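Local coordinates for protein metallo-beta-lactamase (Pseudomonas stutzeri, PDB 4ZEJ) that probably hydrolyses the beta-lactam ring of antibiotics to a substituted beta-amino acid, using bound zinc ions, and so gives antibiotic resistance, at residues A43-T48 and Y67-S72; E130-G135 and N142-L147; K149-F154 and E191-I196. One frame throughout, in Å; residues are numbered along the deposited sequence.

Contact 1: residues A43-T48 and Y67-S72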
# COMPACT_ATOMS: atom_id res chain seq x y z
N ALA A 43 -15.43 -6.62 -0.98
CA ALA A 43 -14.10 -6.27 -1.47
C ALA A 43 -13.60 -5.01 -0.78
O ALA A 43 -14.38 -4.12 -0.44
CB ALA A 43 -14.11 -6.05 -2.98
N PHE A 44 -12.29 -4.95 -0.57
CA PHE A 44 -11.65 -3.77 -0.02
C PHE A 44 -10.35 -3.54 -0.78
O PHE A 44 -9.61 -4.50 -1.07
CB PHE A 44 -11.40 -3.94 1.48
CG PHE A 44 -11.24 -2.63 2.21
CD1 PHE A 44 -12.36 -1.99 2.74
CD2 PHE A 44 -10.00 -2.05 2.37
CE1 PHE A 44 -12.23 -0.78 3.42
CE2 PHE A 44 -9.86 -0.84 3.04
CZ PHE A 44 -10.98 -0.21 3.57
N ILE A 45 -10.08 -2.28 -1.10
CA ILE A 45 -8.90 -1.90 -1.87
C ILE A 45 -7.78 -1.47 -0.92
O ILE A 45 -8.01 -0.64 -0.06
CB ILE A 45 -9.24 -0.76 -2.88
CG1 ILE A 45 -10.21 -1.28 -3.96
CG2 ILE A 45 -7.98 -0.21 -3.53
CD1 ILE A 45 -10.92 -0.19 -4.73
N VAL A 46 -6.58 -2.03 -1.08
CA VAL A 46 -5.39 -1.59 -0.34
C VAL A 46 -4.51 -0.84 -1.35
O VAL A 46 -3.90 -1.46 -2.24
CB VAL A 46 -4.62 -2.76 0.32
CG1 VAL A 46 -3.42 -2.24 1.11
CG2 VAL A 46 -5.54 -3.57 1.24
N ASP A 47 -4.48 0.48 -1.19
CA ASP A 47 -3.84 1.45 -2.08
C ASP A 47 -4.50 1.57 -3.46
O ASP A 47 -4.86 0.58 -4.09
CB ASP A 47 -2.34 1.20 -2.20
CG ASP A 47 -1.60 1.55 -0.92
OD1 ASP A 47 -1.99 2.51 -0.24
OD2 ASP A 47 -0.58 0.89 -0.64
N THR A 48 -4.66 2.80 -3.92
CA THR A 48 -5.29 3.04 -5.19
C THR A 48 -4.28 2.83 -6.31
O THR A 48 -3.06 2.90 -6.09
CB THR A 48 -5.89 4.46 -5.33
OG1 THR A 48 -4.85 5.43 -5.50
CG2 THR A 48 -6.75 4.81 -4.13
N TYR A 67 -18.97 -8.12 -6.39
CA TYR A 67 -18.51 -7.84 -5.04
C TYR A 67 -19.00 -6.49 -4.56
O TYR A 67 -19.09 -5.53 -5.34
CB TYR A 67 -16.98 -7.85 -4.95
CG TYR A 67 -16.36 -9.19 -5.25
CD1 TYR A 67 -16.65 -10.31 -4.46
CD2 TYR A 67 -15.46 -9.35 -6.31
CE1 TYR A 67 -16.09 -11.54 -4.74
CE2 TYR A 67 -14.88 -10.57 -6.59
CZ TYR A 67 -15.20 -11.67 -5.80
OH TYR A 67 -14.63 -12.89 -6.07
N GLU A 68 -19.28 -6.43 -3.25
CA GLU A 68 -19.64 -5.18 -2.60
C GLU A 68 -18.39 -4.44 -2.14
O GLU A 68 -17.65 -4.95 -1.30
CB GLU A 68 -20.53 -5.46 -1.39
CG GLU A 68 -21.27 -4.23 -0.91
CD GLU A 68 -22.03 -3.56 -2.03
OE1 GLU A 68 -22.88 -4.25 -2.66
OE2 GLU A 68 -21.77 -2.37 -2.30
N LEU A 69 -18.17 -3.25 -2.67
CA LEU A 69 -16.92 -2.52 -2.41
C LEU A 69 -17.08 -1.70 -1.15
O LEU A 69 -17.79 -0.70 -1.14
CB LEU A 69 -16.54 -1.63 -3.59
CG LEU A 69 -15.26 -0.82 -3.46
CD1 LEU A 69 -14.05 -1.68 -3.12
CD2 LEU A 69 -15.04 -0.06 -4.77
N LEU A 70 -16.42 -2.13 -0.08
CA LEU A 70 -16.50 -1.47 1.21
C LEU A 70 -15.59 -0.24 1.35
O LEU A 70 -15.76 0.55 2.28
CB LEU A 70 -16.19 -2.46 2.33
CG LEU A 70 -17.16 -3.64 2.47
CD1 LEU A 70 -16.74 -4.50 3.65
CD2 LEU A 70 -18.59 -3.16 2.63
N GLY A 71 -14.64 -0.08 0.43
CA GLY A 71 -13.78 1.10 0.43
C GLY A 71 -12.33 0.81 0.13
O GLY A 71 -11.99 -0.28 -0.33
N SER A 72 -11.49 1.83 0.35
CA SER A 72 -10.05 1.75 0.13
C SER A 72 -9.29 2.27 1.34
O SER A 72 -9.81 3.11 2.08
CB SER A 72 -9.64 2.58 -1.09
OG SER A 72 -9.76 3.98 -0.83

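Contact 2: residues E130-G135 and N142-L147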
# COMPACT_ATOMS: atom_id res chain seq x y z
N GLU A 130 -5.89 -5.43 9.26
CA GLU A 130 -5.25 -4.74 10.36
C GLU A 130 -4.23 -3.76 9.80
O GLU A 130 -3.46 -4.12 8.91
CB GLU A 130 -4.59 -5.74 11.31
CG GLU A 130 -5.59 -6.72 11.91
CD GLU A 130 -5.00 -7.64 12.97
OE1 GLU A 130 -3.77 -7.63 13.19
OE2 GLU A 130 -5.79 -8.38 13.59
N VAL A 131 -4.24 -2.55 10.33
CA VAL A 131 -3.31 -1.47 9.93
C VAL A 131 -2.37 -1.21 11.11
O VAL A 131 -2.83 -1.03 12.24
CB VAL A 131 -4.08 -0.19 9.55
CG1 VAL A 131 -3.13 0.92 9.10
CG2 VAL A 131 -5.09 -0.50 8.45
N PHE A 132 -1.07 -1.21 10.85
CA PHE A 132 -0.05 -1.07 11.89
C PHE A 132 1.02 -0.08 11.47
O PHE A 132 1.48 -0.13 10.33
CB PHE A 132 0.58 -2.43 12.18
CG PHE A 132 1.72 -2.39 13.15
CD1 PHE A 132 1.48 -2.20 14.51
CD2 PHE A 132 3.02 -2.57 12.72
CE1 PHE A 132 2.53 -2.18 15.42
CE2 PHE A 132 4.08 -2.55 13.62
CZ PHE A 132 3.83 -2.36 14.97
N TYR A 133 1.39 0.80 12.39
CA TYR A 133 2.48 1.74 12.18
C TYR A 133 3.75 1.15 12.80
O TYR A 133 3.84 1.04 14.01
CB TYR A 133 2.14 3.08 12.84
CG TYR A 133 3.21 4.12 12.67
CD1 TYR A 133 3.55 4.57 11.39
CD2 TYR A 133 3.89 4.65 13.75
CE1 TYR A 133 4.53 5.52 11.20
CE2 TYR A 133 4.88 5.61 13.57
CZ TYR A 133 5.19 6.05 12.30
OH TYR A 133 6.17 7.01 12.12
N PRO A 134 4.75 0.79 11.96
CA PRO A 134 6.00 0.21 12.45
C PRO A 134 7.04 1.23 12.90
O PRO A 134 8.03 0.86 13.54
CB PRO A 134 6.52 -0.54 11.22
CG PRO A 134 6.11 0.35 10.09
CD PRO A 134 4.76 0.89 10.49
N GLY A 135 6.81 2.50 12.57
CA GLY A 135 7.79 3.56 12.77
C GLY A 135 8.14 4.19 11.44
O GLY A 135 7.73 3.69 10.38
N ASN A 142 4.22 6.09 6.89
CA ASN A 142 4.02 4.76 6.31
C ASN A 142 3.44 3.71 7.27
O ASN A 142 3.89 3.60 8.41
CB ASN A 142 5.25 4.23 5.53
CG ASN A 142 6.56 4.14 6.33
OD1 ASN A 142 7.62 4.15 5.71
ND2 ASN A 142 6.51 4.02 7.65
N VAL A 143 2.44 2.96 6.81
CA VAL A 143 1.85 1.88 7.59
C VAL A 143 1.85 0.62 6.75
O VAL A 143 1.92 0.67 5.50
CB VAL A 143 0.41 2.19 8.06
CG1 VAL A 143 0.42 3.38 9.02
CG2 VAL A 143 -0.54 2.48 6.89
N VAL A 144 1.77 -0.51 7.44
CA VAL A 144 1.67 -1.82 6.80
C VAL A 144 0.27 -2.38 7.10
O VAL A 144 -0.41 -1.94 8.04
CB VAL A 144 2.81 -2.78 7.24
CG1 VAL A 144 4.17 -2.16 6.92
CG2 VAL A 144 2.72 -3.15 8.71
N VAL A 145 -0.16 -3.31 6.25
CA VAL A 145 -1.49 -3.92 6.31
C VAL A 145 -1.30 -5.42 6.42
O VAL A 145 -0.67 -6.05 5.56
CB VAL A 145 -2.36 -3.54 5.09
CG1 VAL A 145 -3.69 -4.30 5.07
CG2 VAL A 145 -2.62 -2.05 5.08
N TRP A 146 -1.81 -5.98 7.52
CA TRP A 146 -1.74 -7.40 7.81
C TRP A 146 -3.11 -8.01 7.57
O TRP A 146 -4.15 -7.43 7.98
CB TRP A 146 -1.30 -7.62 9.27
CG TRP A 146 -1.34 -9.04 9.79
CD1 TRP A 146 -2.12 -9.49 10.80
CD2 TRP A 146 -0.57 -10.17 9.34
NE1 TRP A 146 -1.90 -10.83 11.02
CE2 TRP A 146 -0.95 -11.27 10.14
CE3 TRP A 146 0.39 -10.35 8.35
CZ2 TRP A 146 -0.39 -12.55 9.97
CZ3 TRP A 146 0.95 -11.62 8.17
CH2 TRP A 146 0.56 -12.70 8.99
N LEU A 147 -3.10 -9.15 6.89
CA LEU A 147 -4.30 -9.89 6.55
C LEU A 147 -4.21 -11.22 7.30
O LEU A 147 -3.67 -12.20 6.78
CB LEU A 147 -4.38 -10.08 5.03
CG LEU A 147 -4.29 -8.77 4.23
CD1 LEU A 147 -4.32 -9.05 2.74
CD2 LEU A 147 -5.39 -7.79 4.60

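Contact 3: residues K149-F154 and E191-I196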
# COMPACT_ATOMS: atom_id res chain seq x y z
N LYS A 149 -6.18 -13.66 8.03
CA LYS A 149 -6.79 -14.83 7.40
C LYS A 149 -5.91 -15.41 6.29
O LYS A 149 -5.90 -16.63 6.09
CB LYS A 149 -8.18 -14.49 6.84
CG LYS A 149 -9.17 -14.06 7.91
CD LYS A 149 -10.53 -13.70 7.33
CE LYS A 149 -11.36 -14.91 6.96
NZ LYS A 149 -12.81 -14.57 6.98
N SER A 150 -5.19 -14.55 5.58
CA SER A 150 -4.35 -14.94 4.45
C SER A 150 -2.86 -15.08 4.79
O SER A 150 -2.11 -15.62 3.98
CB SER A 150 -4.50 -13.90 3.33
OG SER A 150 -5.86 -13.76 2.99
N LYS A 151 -2.45 -14.59 5.96
CA LYS A 151 -1.04 -14.57 6.35
C LYS A 151 -0.19 -13.77 5.37
O LYS A 151 0.96 -14.13 5.08
CB LYS A 151 -0.48 -16.00 6.53
CG LYS A 151 -1.37 -16.95 7.32
CD LYS A 151 -1.57 -16.48 8.75
CE LYS A 151 -2.53 -17.37 9.51
NZ LYS A 151 -3.09 -16.65 10.69
N ILE A 152 -0.78 -12.68 4.87
CA ILE A 152 -0.11 -11.76 3.96
C ILE A 152 0.15 -10.47 4.71
O ILE A 152 -0.76 -9.92 5.35
CB ILE A 152 -0.95 -11.48 2.70
CG1 ILE A 152 -1.03 -12.74 1.83
CG2 ILE A 152 -0.39 -10.27 1.92
CD1 ILE A 152 -2.05 -12.64 0.72
N LEU A 153 1.38 -9.98 4.62
CA LEU A 153 1.70 -8.63 5.02
C LEU A 153 1.90 -7.79 3.77
O LEU A 153 2.79 -8.06 2.96
CB LEU A 153 2.98 -8.61 5.87
CG LEU A 153 3.37 -7.25 6.43
CD1 LEU A 153 2.36 -6.79 7.47
CD2 LEU A 153 4.78 -7.34 7.01
N PHE A 154 1.04 -6.80 3.59
CA PHE A 154 1.23 -5.79 2.56
C PHE A 154 2.11 -4.69 3.14
O PHE A 154 1.69 -3.92 3.99
CB PHE A 154 -0.11 -5.24 2.09
CG PHE A 154 0.04 -4.25 0.97
CD1 PHE A 154 0.16 -4.69 -0.34
CD2 PHE A 154 0.12 -2.89 1.25
CE1 PHE A 154 0.33 -3.78 -1.38
CE2 PHE A 154 0.28 -1.99 0.22
CZ PHE A 154 0.40 -2.42 -1.09
N GLU A 191 4.38 -14.76 11.62
CA GLU A 191 3.47 -15.63 10.85
C GLU A 191 3.40 -15.34 9.34
O GLU A 191 2.80 -16.11 8.60
CB GLU A 191 2.02 -15.50 11.37
CG GLU A 191 1.72 -16.15 12.71
CD GLU A 191 0.24 -16.07 13.08
OE1 GLU A 191 -0.54 -15.41 12.36
OE2 GLU A 191 -0.17 -16.66 14.10
N ALA A 192 3.95 -14.21 8.88
CA ALA A 192 3.76 -13.80 7.48
C ALA A 192 4.36 -14.82 6.53
O ALA A 192 5.53 -15.17 6.66
CB ALA A 192 4.38 -12.42 7.23
N GLN A 193 3.53 -15.32 5.61
CA GLN A 193 3.96 -16.25 4.57
C GLN A 193 4.29 -15.52 3.27
O GLN A 193 5.11 -15.99 2.49
CB GLN A 193 2.89 -17.32 4.33
CG GLN A 193 2.72 -18.28 5.51
CD GLN A 193 1.55 -19.23 5.37
OE1 GLN A 193 0.98 -19.38 4.29
NE2 GLN A 193 1.21 -19.91 6.45
N ILE A 194 3.62 -14.40 3.03
CA ILE A 194 3.80 -13.61 1.82
C ILE A 194 3.94 -12.16 2.27
O ILE A 194 3.16 -11.69 3.11
CB ILE A 194 2.60 -13.77 0.85
CG1 ILE A 194 2.49 -15.22 0.36
CG2 ILE A 194 2.71 -12.78 -0.32
CD1 ILE A 194 1.22 -15.54 -0.41
N VAL A 195 4.93 -11.48 1.70
CA VAL A 195 5.09 -10.06 1.87
C VAL A 195 5.04 -9.39 0.50
O VAL A 195 5.72 -9.82 -0.44
CB VAL A 195 6.42 -9.71 2.57
CG1 VAL A 195 6.60 -8.20 2.65
CG2 VAL A 195 6.45 -10.35 3.97
N ILE A 196 4.24 -8.34 0.42
CA ILE A 196 4.02 -7.61 -0.82
C ILE A 196 4.64 -6.19 -0.71
O ILE A 196 4.23 -5.40 0.15
CB ILE A 196 2.52 -7.59 -1.19
CG1 ILE A 196 2.05 -9.07 -1.29
CG2 ILE A 196 2.26 -6.79 -2.47
CD1 ILE A 196 0.66 -9.33 -1.73

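Contact 1: residues A43-T48 and Y67-S72
The tight half of this contact is built on G71, whose carbonyl lies under the ring of F44. G71 O sits beneath the centre of one ring face, 3.5 Å from F44 CG, and S72 N nearer the rim. F44 CG lies anti to the backbone N, beside the carbonyl carbon (chi1 -157°), which lays the ring over the G71-S72 peptide. Glycine suits the place twice over: it puts no side chain between strand and ring, and its phi of 139° would press a beta carbon against the preceding carbonyl oxygen. G71 O also accepts I45 N at 2.9 Å, almost straight (176°). I45 and S72 pair closely, S72 CA coming within 3.1 Å of I45 O, where a small serine fits.

The two strands run parallel, as the flanks of a beta-alpha-beta unit in the metallo-beta-lactamase sandwich. The connecting helix 52-64 covers the face bearing A43 and I45, through I62 and L58. On that face I45 CD1 slants across L69 CD1 at 3.8 Å; I45 packs on the helix and L69 on I93. A43 pairs with L69 and I45 with S72, the register gaining a residue at L70.

Looseness at the other end is confined to the outward side chains. A43 itself stays buried and tightly held, A43 N reaching E68 O at 2.8 Å from above the carbonyl plane and L70 N returning a bond of 2.9 Å to A43 O. Y67, partly exposed, meets A43 chiefly through CB, 3.9 Å from A43 CB, before its ring leads away, while E68 turns its carboxylate away, exposed as suits a charge. L70, also partly exposed, lays CB at the edge of the F44 ring, 3.9 Å from F44 CD1, and both rest on V125.

Contact 2: residues E130-G135 and N142-L147
E130 and W146 lie side by side and point the same way, the carboxylate turned 58° from the indole plane. E130 OE1 meets the indole at its edge, 3.4 Å from W146 CD1, so the aromatic C-H faces the acidic oxygen at a partly exposed position where a glutamate is at home. F132 and V144 likewise lie side by side, V144 CG2 at the ring edge 4.1 Å from F132 CD2. On the opposite face, V131 CG1 slants over V143 CG2 at 3.7 Å; these branched residues favour extended backbone.

The strands form an antiparallel beta hairpin, with E130-W146 and F132-V144 as hydrogen-bonded pairs and V131-V145 as the non-hydrogen-bonded pair between them. Its connecting loop carries the zinc ligand H138, whose side chain comes within about 3 Å of that of N142.

Near that loop Y133 stands at about a right angle to V143, its long phenol reaching I140 O. The ring edge confronts N142 O, with Y133 CD1 at 3.2 Å; this buried oxygen also meets P134 CD but has no hydrogen-bond partner. N142 CG stands between its backbone N and carbonyl carbon (chi1 58°), bringing ND2 to G135 O in a weak, bent bond (3.0 Å, 131°). Asparagine suits the turn because OD1 also accepts T139 N.

Contact 3: residues K149-F154 and E191-I196
The charged pair K151 and E191 marks the outer end of this contact. K151 NZ stands 3.3 Å from E191 OE1 in a long salt bridge, approaching from above the carboxylate plane, and the ammonium also bonds P148 O. A bend at chi2 (-63°) curls the lysine chain, and K151 CB and CG cross the Q193 amide obliquely before the ammonium reaches E191. Long polar residues suit this rim, where they can lie along the surface and still cover one another.

Backbone bonds take over inward. K151 O accepts Q193 N at 2.9 Å and, more weakly, I194 N at 3.4 Å. L153 then uses both its N-H and its carbonyl: L153 N bonds I194 O at 2.9 Å, and I196 N bonds L153 O at the same length. Strands 152-156 and 194-197 thus run parallel as the two strands of a beta-alpha-beta unit connected through helix 175-188. K151 and I152 both face L147 in a G1 beta bulge, K151 taking a positive phi (59°).

The remaining contacts are apolar. I152 and I194 stand alongside each other, I152 CG1 against I194 CB, on a face covered by I15 and V11 of the N-terminal strands. I196 meets F154 at about a right angle: I196 CG2 lies 3.7 Å from F154 CD1, while I196 O is over one ring face near the rim. Beta-branched isoleucines suit such a row because they favour extended backbone and pack against the N-terminal strands. On the other face L153 CB touches both A192 CB and V195 CG2, each at 4.3 Å, and the leucine reaches W146 and Y189.

How the contacts relate
From the N terminus the contacts come in series, none nested or crossed. Contact 1 closes the crossover through helix 52-64 that joins two neighbouring strands of the seven-strand sheet, and its second strand leads, past its end, to the zinc ligands H76, H78 and D80. Contact 2 closes the short loop bearing H138 in the five-strand sheet. Contact 3 closes the longest loop, which contains C157 and helix 175-188, and its last strand leads to H199. Strands 144-147 and 152-156 are neighbours, with probable hydrogen bonds joining V145 to F154 and L147 to I152. V46 of contact 1 packs on V145 and F154, tying the two sheets of the sandwich face to face.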